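Local coordinates for protein ribonuclease (Chelonia mydas, PDB 2ZPO) that probably cleaves RNA on the 3' side of pyrimidine nucleotides, as a secreted endonuclease of the pancreatic ribonuclease family, at residues 68-73 against 105-110; 53-58 against 110-115. One frame throughout, in Å; residues are numbered along the deposited sequence.

Interaction 1: 68-73 against 105-110; sequences NLRDST and IACDGG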
ATOM      1  N   ASN A  68      15.206   1.567  -9.602  1.00 19.28           N
ATOM      2  CA  ASN A  68      14.068   2.482  -9.760  1.00 19.62           C
ATOM      3  C   ASN A  68      13.350   2.801  -8.443  1.00 18.38           C
ATOM      4  O   ASN A  68      12.219   3.332  -8.468  1.00 18.88           O
ATOM      5  CB  ASN A  68      13.060   2.030 -10.830  1.00 20.96           C
ATOM      6  CG  ASN A  68      12.244   0.805 -10.441  1.00 22.97           C
ATOM      7  OD1 ASN A  68      11.295   0.456 -11.158  1.00 30.71           O
ATOM      8  ND2 ASN A  68      12.588   0.136  -9.344  1.00 23.26           N
ATOM      9  N   LEU A  69      14.006   2.455  -7.331  1.00 16.97           N
ATOM     10  CA  LEU A  69      13.414   2.576  -5.999  1.00 15.46           C
ATOM     11  C   LEU A  69      13.736   3.963  -5.455  1.00 15.16           C
ATOM     12  O   LEU A  69      14.780   4.538  -5.768  1.00 16.06           O
ATOM     13  CB  LEU A  69      14.014   1.530  -5.063  1.00 15.95           C
ATOM     14  CG  LEU A  69      13.701   0.075  -5.437  1.00 17.20           C
ATOM     15  CD1 LEU A  69      14.312  -0.872  -4.433  1.00 18.94           C
ATOM     16  CD2 LEU A  69      12.219  -0.176  -5.578  1.00 16.48           C
ATOM     17  N   ARG A  70      12.816   4.499  -4.660  1.00 14.66           N
ATOM     18  CA  ARG A  70      13.013   5.820  -4.078  1.00 14.96           C
ATOM     19  C   ARG A  70      12.505   5.723  -2.669  1.00 13.30           C
ATOM     20  O   ARG A  70      11.485   5.072  -2.430  1.00 12.72           O
ATOM     21  CB  ARG A  70      12.149   6.875  -4.768  1.00 14.79           C
ATOM     22  CG  ARG A  70      12.171   6.879  -6.302  1.00 18.95           C
ATOM     23  CD  ARG A  70      13.152   7.864  -6.793  1.00 19.08           C
ATOM     24  NE  ARG A  70      12.908   9.243  -6.362  1.00 19.16           N
ATOM     25  CZ  ARG A  70      13.784  10.212  -6.597  1.00 21.03           C
ATOM     26  NH1 ARG A  70      14.921   9.916  -7.245  1.00 21.63           N
ATOM     27  NH2 ARG A  70      13.559  11.454  -6.183  1.00 20.85           N
ATOM     28  N   ASP A  71      13.163   6.428  -1.765  1.00 13.24           N
ATOM     29  CA  ASP A  71      12.724   6.518  -0.379  1.00 13.72           C
ATOM     30  C   ASP A  71      12.077   7.879  -0.120  1.00 14.51           C
ATOM     31  O   ASP A  71      12.616   8.921  -0.536  1.00 14.87           O
ATOM     32  CB  ASP A  71      13.933   6.371   0.533  1.00 14.71           C
ATOM     33  CG  ASP A  71      14.494   4.975   0.529  1.00 15.36           C
ATOM     34  OD1 ASP A  71      13.787   4.064   0.062  1.00 15.42           O
ATOM     35  OD2 ASP A  71      15.638   4.787   1.001  1.00 18.52           O
ATOM     36  N   SER A  72      10.933   7.871   0.543  1.00 13.58           N
ATOM     37  CA  SER A  72      10.234   9.144   0.847  1.00 13.71           C
ATOM     38  C   SER A  72      10.945   9.978   1.875  1.00 13.98           C
ATOM     39  O   SER A  72      11.576   9.461   2.783  1.00 13.66           O
ATOM     40  CB  SER A  72       8.819   8.880   1.355  1.00 13.89           C
ATOM     41  OG  SER A  72       8.808   8.211   2.600  1.00 12.07           O
ATOM     42  N   THR A  73      10.823  11.299   1.725  1.00 13.31           N
ATOM     43  CA  THR A  73      11.377  12.192   2.732  1.00 15.06           C
ATOM     44  C   THR A  73      10.484  12.112   3.971  1.00 14.58           C
ATOM     45  O   THR A  73      10.976  11.950   5.097  1.00 15.56           O
ATOM     46  CB  THR A  73      11.451  13.615   2.195  1.00 15.51           C
ATOM     47  OG1 THR A  73      12.382  13.620   1.103  1.00 16.43           O
ATOM     48  CG2 THR A  73      11.914  14.608   3.290  1.00 16.96           C
ATOM     49  N   ILE A 105       9.295   3.081  -2.511  1.00 12.40           N
ATOM     50  CA  ILE A 105       8.438   2.686  -3.640  1.00 12.29           C
ATOM     51  C   ILE A 105       9.280   2.556  -4.934  1.00 13.20           C
ATOM     52  O   ILE A 105      10.407   3.017  -4.974  1.00 13.33           O
ATOM     53  CB  ILE A 105       7.227   3.676  -3.839  1.00 13.03           C
ATOM     54  CG1 ILE A 105       7.708   5.081  -4.231  1.00 13.68           C
ATOM     55  CG2 ILE A 105       6.374   3.713  -2.571  1.00 14.35           C
ATOM     56  CD1 ILE A 105       6.545   6.054  -4.565  1.00 14.91           C
ATOM     57  N   ALA A 106       8.724   1.899  -5.951  1.00 13.21           N
ATOM     58  CA  ALA A 106       9.337   1.914  -7.285  1.00 13.77           C
ATOM     59  C   ALA A 106       8.623   2.948  -8.110  1.00 14.58           C
ATOM     60  O   ALA A 106       7.377   2.985  -8.138  1.00 14.92           O
ATOM     61  CB  ALA A 106       9.201   0.551  -7.952  1.00 14.21           C
ATOM     62  N   CYS A 107       9.406   3.788  -8.782  1.00 15.32           N
ATOM     63  CA  CYS A 107       8.861   4.771  -9.710  1.00 16.55           C
ATOM     64  C   CYS A 107       9.224   4.452 -11.164  1.00 17.08           C
ATOM     65  O   CYS A 107      10.240   3.772 -11.466  1.00 18.73           O
ATOM     66  CB  CYS A 107       9.296   6.188  -9.347  1.00 17.25           C
ATOM     67  SG  CYS A 107       8.815   6.726  -7.656  1.00 17.86           S
ATOM     68  N   ASP A 108       8.367   4.893 -12.069  1.00 16.21           N
ATOM     69  CA  ASP A 108       8.719   4.856 -13.500  1.00 16.93           C
ATOM     70  C   ASP A 108       8.243   6.141 -14.132  1.00 16.32           C
ATOM     71  O   ASP A 108       7.078   6.476 -14.053  1.00 16.43           O
ATOM     72  CB  ASP A 108       8.070   3.657 -14.186  1.00 18.15           C
ATOM     73  CG  ASP A 108       8.531   3.475 -15.647  1.00 21.66           C
ATOM     74  OD1 ASP A 108       9.513   4.116 -16.079  1.00 28.82           O
ATOM     75  OD2 ASP A 108       7.911   2.665 -16.366  1.00 24.73           O
ATOM     76  N   GLY A 109       9.166   6.882 -14.731  1.00 15.88           N
ATOM     77  CA  GLY A 109       8.785   8.091 -15.470  1.00 15.47           C
ATOM     78  C   GLY A 109       8.171   9.157 -14.593  1.00 14.93           C
ATOM     79  O   GLY A 109       7.364   9.988 -15.056  1.00 14.58           O
ATOM     80  N   GLY A 110       8.543   9.154 -13.309  1.00 14.67           N
ATOM     81  CA  GLY A 110       8.078  10.180 -12.390  1.00 14.91           C
ATOM     82  C   GLY A 110       6.796   9.842 -11.659  1.00 15.52           C
ATOM     83  O   GLY A 110       6.279  10.690 -10.917  1.00 16.02           O
TER
HETATM   84  O   HOH W   1      10.630   1.807 -13.241  1.00 39.46           O
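R70 and I105 face each other as an antiparallel hydrogen-bonded pair, joined by two backbone bonds, one each way. R70 N gives its hydrogen to I105 O at 2.8 Å, and I105 N returns one to R70 O at 3.0 Å. Two residues along, past L69 and A106, C107 N reaches N68 O at 2.9 Å in a nearly straight bond, 170° at the hydrogen. Between these rungs L69 and A106 form the non-hydrogen-bonded pair, where the CA hydrogens of L69 and A106 lean on the carbonyl oxygens of I105 and N68.

Side chains pack against both surfaces of this ribbon. On the face of I105 and R70, the CG methylene of R70 lies against C107 SG at 3.6 Å, beside the disulfide that sulfur makes with C58. Bends at chi2 (-96°) and chi3 carry the guanidinium end of the arginine away from C107 SG, and NE bonds to I57 O. On the other face the L69 methyl CD2 meets A106 CB at 3.9 Å. N68 brings its amide to A106 CB as well, with ND2 at 3.7 Å; its chi1 of 71° sets CG between the backbone N and the carbonyl carbon, which lays the amide beside that methyl.

I105, A106 and C107 are buried, whereas the N68 side chain lies on the exposed, looser side. There N68 OD1 and C107 O are both acceptors and cannot bond each other directly. A water settles the matter by donating to both, at 2.6 Å from N68 OD1 and 2.7 Å from C107 O. The whole is one end of the long antiparallel hairpin of strands 69-83 and 94-108 in the curved sheet of the ribonuclease A fold.

Interaction 2: 53-58 against 110-115; sequences SITTIC and GLPVHY. With SO4 (sulfate ion), chain B.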
ATOM      1  N   SER A  53       0.813  13.471  -2.555  1.00 12.13           N
ATOM      2  CA  SER A  53       1.860  13.303  -1.539  1.00 12.65           C
ATOM      3  C   SER A  53       2.788  12.137  -1.813  1.00 13.36           C
ATOM      4  O   SER A  53       4.009  12.217  -1.569  1.00 13.81           O
ATOM      5  CB  SER A  53       1.225  13.115  -0.156  1.00 11.92           C
ATOM      6  OG  SER A  53       0.665  14.363   0.241  1.00 14.82           O
ATOM      7  N   ILE A  54       2.218  11.052  -2.307  1.00 12.82           N
ATOM      8  CA  ILE A  54       3.010   9.856  -2.626  1.00 14.75           C
ATOM      9  C   ILE A  54       3.780  10.034  -3.922  1.00 15.23           C
ATOM     10  O   ILE A  54       4.948   9.682  -3.989  1.00 16.13           O
ATOM     11  CB  ILE A  54       2.150   8.581  -2.595  1.00 14.12           C
ATOM     12  CG1 ILE A  54       1.547   8.412  -1.179  1.00 15.21           C
ATOM     13  CG2 ILE A  54       2.989   7.320  -2.974  1.00 14.69           C
ATOM     14  CD1 ILE A  54       0.361   7.480  -1.111  1.00 15.43           C
ATOM     15  N   THR A  55       3.171  10.653  -4.926  1.00 16.39           N
ATOM     16  CA  THR A  55       3.855  10.898  -6.204  1.00 17.02           C
ATOM     17  C   THR A  55       5.130  11.753  -6.115  1.00 17.07           C
ATOM     18  O   THR A  55       6.099  11.555  -6.877  1.00 18.65           O
ATOM     19  CB  THR A  55       2.864  11.451  -7.260  1.00 18.05           C
ATOM     20  OG1 THR A  55       1.802  10.510  -7.449  1.00 18.13           O
ATOM     21  CG2 THR A  55       3.569  11.747  -8.572  1.00 19.70           C
ATOM     22  N   THR A  56       5.180  12.664  -5.146  1.00 16.39           N
ATOM     23  CA  THR A  56       6.354  13.504  -5.046  0.50 16.48           C
ATOM     24  C   THR A  56       7.576  12.689  -4.612  1.00 15.91           C
ATOM     25  O   THR A  56       8.688  13.150  -4.781  1.00 16.23           O
ATOM     26  CB  THR A  56       6.133  14.701  -4.127  0.50 16.81           C
ATOM     27  OG1 THR A  56       7.260  15.573  -4.226  0.50 16.00           O
ATOM     28  CG2 THR A  56       5.965  14.253  -2.692  0.50 17.15           C
ATOM     29  N   ILE A  57       7.337  11.487  -4.084  1.00 14.92           N
ATOM     30  CA  ILE A  57       8.451  10.603  -3.699  1.00 14.46           C
ATOM     31  C   ILE A  57       9.312  10.296  -4.930  1.00 14.25           C
ATOM     32  O   ILE A  57      10.545  10.112  -4.816  1.00 13.16           O
ATOM     33  CB  ILE A  57       7.944   9.285  -3.033  1.00 13.14           C
ATOM     34  CG1 ILE A  57       7.204   9.600  -1.716  1.00 12.20           C
ATOM     35  CG2 ILE A  57       9.126   8.319  -2.763  1.00 13.07           C
ATOM     36  CD1 ILE A  57       6.392   8.478  -1.204  1.00 10.99           C
ATOM     37  N   CYS A  58       8.653  10.264  -6.091  1.00 14.72           N
ATOM     38  CA  CYS A  58       9.342   9.978  -7.365  1.00 16.37           C
ATOM     39  C   CYS A  58      10.222  11.136  -7.822  1.00 18.09           C
ATOM     40  O   CYS A  58      11.045  10.983  -8.751  1.00 20.07           O
ATOM     41  CB  CYS A  58       8.332   9.591  -8.450  1.00 16.39           C
ATOM     42  SG  CYS A  58       7.374   8.165  -8.012  1.00 17.19           S
ATOM     43  N   GLY A 110       8.543   9.154 -13.309  1.00 14.67           N
ATOM     44  CA  GLY A 110       8.078  10.180 -12.390  1.00 14.91           C
ATOM     45  C   GLY A 110       6.796   9.842 -11.659  1.00 15.52           C
ATOM     46  O   GLY A 110       6.279  10.690 -10.917  1.00 16.02           O
ATOM     47  N   LEU A 111       6.265   8.635 -11.882  1.00 14.55           N
ATOM     48  CA  LEU A 111       5.049   8.171 -11.198  1.00 14.61           C
ATOM     49  C   LEU A 111       5.276   6.845 -10.451  1.00 15.16           C
ATOM     50  O   LEU A 111       6.046   5.985 -10.905  1.00 15.16           O
ATOM     51  CB  LEU A 111       3.888   7.993 -12.176  1.00 15.30           C
ATOM     52  CG  LEU A 111       3.447   9.275 -12.890  1.00 15.25           C
ATOM     53  CD1 LEU A 111       2.426   8.890 -13.952  1.00 17.98           C
ATOM     54  CD2 LEU A 111       2.886  10.367 -11.934  1.00 19.26           C
ATOM     55  N   PRO A 112       4.579   6.671  -9.313  1.00 14.55           N
ATOM     56  CA  PRO A 112       4.668   5.422  -8.543  1.00 14.91           C
ATOM     57  C   PRO A 112       4.043   4.239  -9.285  1.00 16.06           C
ATOM     58  O   PRO A 112       2.938   4.361  -9.826  1.00 16.24           O
ATOM     59  CB  PRO A 112       3.877   5.726  -7.267  1.00 15.51           C
ATOM     60  CG  PRO A 112       2.990   6.851  -7.601  1.00 16.91           C
ATOM     61  CD  PRO A 112       3.689   7.654  -8.667  1.00 14.45           C
ATOM     62  N   VAL A 113       4.724   3.089  -9.264  1.00 15.24           N
ATOM     63  CA  VAL A 113       4.181   1.871  -9.894  1.00 15.79           C
ATOM     64  C   VAL A 113       4.153   0.657  -8.955  1.00 15.63           C
ATOM     65  O   VAL A 113       3.357  -0.245  -9.148  1.00 17.24           O
ATOM     66  CB  VAL A 113       4.898   1.534 -11.237  1.00 15.69           C
ATOM     67  CG1 VAL A 113       4.595   2.615 -12.295  1.00 15.97           C
ATOM     68  CG2 VAL A 113       6.378   1.398 -11.034  1.00 14.75           C
ATOM     69  N   HIS A 114       5.020   0.632  -7.956  1.00 15.40           N
ATOM     70  CA  HIS A 114       4.956  -0.451  -6.962  1.00 15.48           C
ATOM     71  C   HIS A 114       5.313   0.054  -5.568  1.00 14.88           C
ATOM     72  O   HIS A 114       6.069   0.999  -5.398  1.00 14.93           O
ATOM     73  CB  HIS A 114       5.930  -1.587  -7.290  1.00 16.22           C
ATOM     74  CG  HIS A 114       5.806  -2.123  -8.683  0.80 18.00           C
ATOM     75  ND1 HIS A 114       4.662  -2.738  -9.139  0.80 21.77           N
ATOM     76  CD2 HIS A 114       6.684  -2.132  -9.715  0.80 22.06           C
ATOM     77  CE1 HIS A 114       4.833  -3.096 -10.401  0.80 22.95           C
ATOM     78  NE2 HIS A 114       6.052  -2.742 -10.774  0.80 23.97           N
ATOM     79  N   TYR A 115       4.777  -0.627  -4.566  1.00 14.19           N
ATOM     80  CA  TYR A 115       5.183  -0.372  -3.189  1.00 14.79           C
ATOM     81  C   TYR A 115       6.225  -1.409  -2.847  1.00 15.78           C
ATOM     82  O   TYR A 115       5.995  -2.607  -3.062  1.00 16.36           O
ATOM     83  CB  TYR A 115       3.964  -0.488  -2.275  1.00 14.92           C
ATOM     84  CG  TYR A 115       4.270  -0.227  -0.813  1.00 14.43           C
ATOM     85  CD1 TYR A 115       4.182   1.058  -0.290  1.00 15.54           C
ATOM     86  CD2 TYR A 115       4.694  -1.263   0.037  1.00 12.87           C
ATOM     87  CE1 TYR A 115       4.490   1.315   1.045  1.00 13.25           C
ATOM     88  CE2 TYR A 115       4.976  -1.010   1.381  1.00 14.88           C
ATOM     89  CZ  TYR A 115       4.871   0.270   1.879  1.00 16.03           C
ATOM     90  OH  TYR A 115       5.152   0.564   3.192  1.00 17.49           O
TER
HETATM   91  S   SO4 B 120       2.827  -3.902  -5.942  1.00 31.24           S
HETATM   92  O1  SO4 B 120       1.545  -4.254  -5.336  1.00 31.31           O
HETATM   93  O2  SO4 B 120       3.691  -5.075  -6.073  1.00 35.13           O
HETATM   94  O3  SO4 B 120       2.647  -3.305  -7.285  1.00 32.24           O
HETATM   95  O4  SO4 B 120       3.523  -2.977  -5.066  1.00 29.13           O
HETATM   96  O   HOH W   2       7.367  12.968  -9.368  1.00 34.16           O
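Sulfate oxygen O3 lies in the plane of the H114 imidazole, at the ring's ND1 edge, where ND1 donates to it at 2.8 Å; this ring is one of two deposited conformers. Y115 N holds O4 of the same ion at 2.7 Å, and H11 NE2 also hydrogen-bonds to the sulfate. Away from the ion, the non-planar P112 ring meets the 53-58 segment with its CD corner: T55 OG1 comes within 3.6 Å of CD, the two side chains crossing at about a right angle. C58 SG sits beside the peptide link before the proline, 3.4 Å from P112 N. With T55 CG2 anti to the backbone N, the T55 and L111 side chains lie side by side, CG2 3.7 Å from L111 CD2, while OG1 turns back to bond A51 O. No direct hydrogen bond joins the segments, though a water donates to both T55 O and G110 O. An alanine at T55 would probably leave L111 CD2 without its methyl neighbour and open a gap beside P112 CD. Further along, V113 and H114 face A106 in a classic beta bulge, and the sulfate beside it is consistent with the phosphate-binding active site of pancreatic ribonucleases.

Overall arrangement
Interaction 1 is bonding within the sheet, whereas interaction 2 lays the 53-58 segment, helix and 3-10 turn, against strand 111-118. Both reach the same sheet: strands 94-108 and 111-118 are neighbours in it, and the two interactions share G110, which lies between those strands. Backbone hydrogen bonds carry interaction 1, which is partly buried; interaction 2 is a surface contact of van der Waals touches and one bridging water. The C58-C107 disulfide ties them directly, and A106 N, on the edge turned away from 68-73, probably bonds to H114 O. The anion site appears only in interaction 2, although the A106 side chain of interaction 1 touches that of H114.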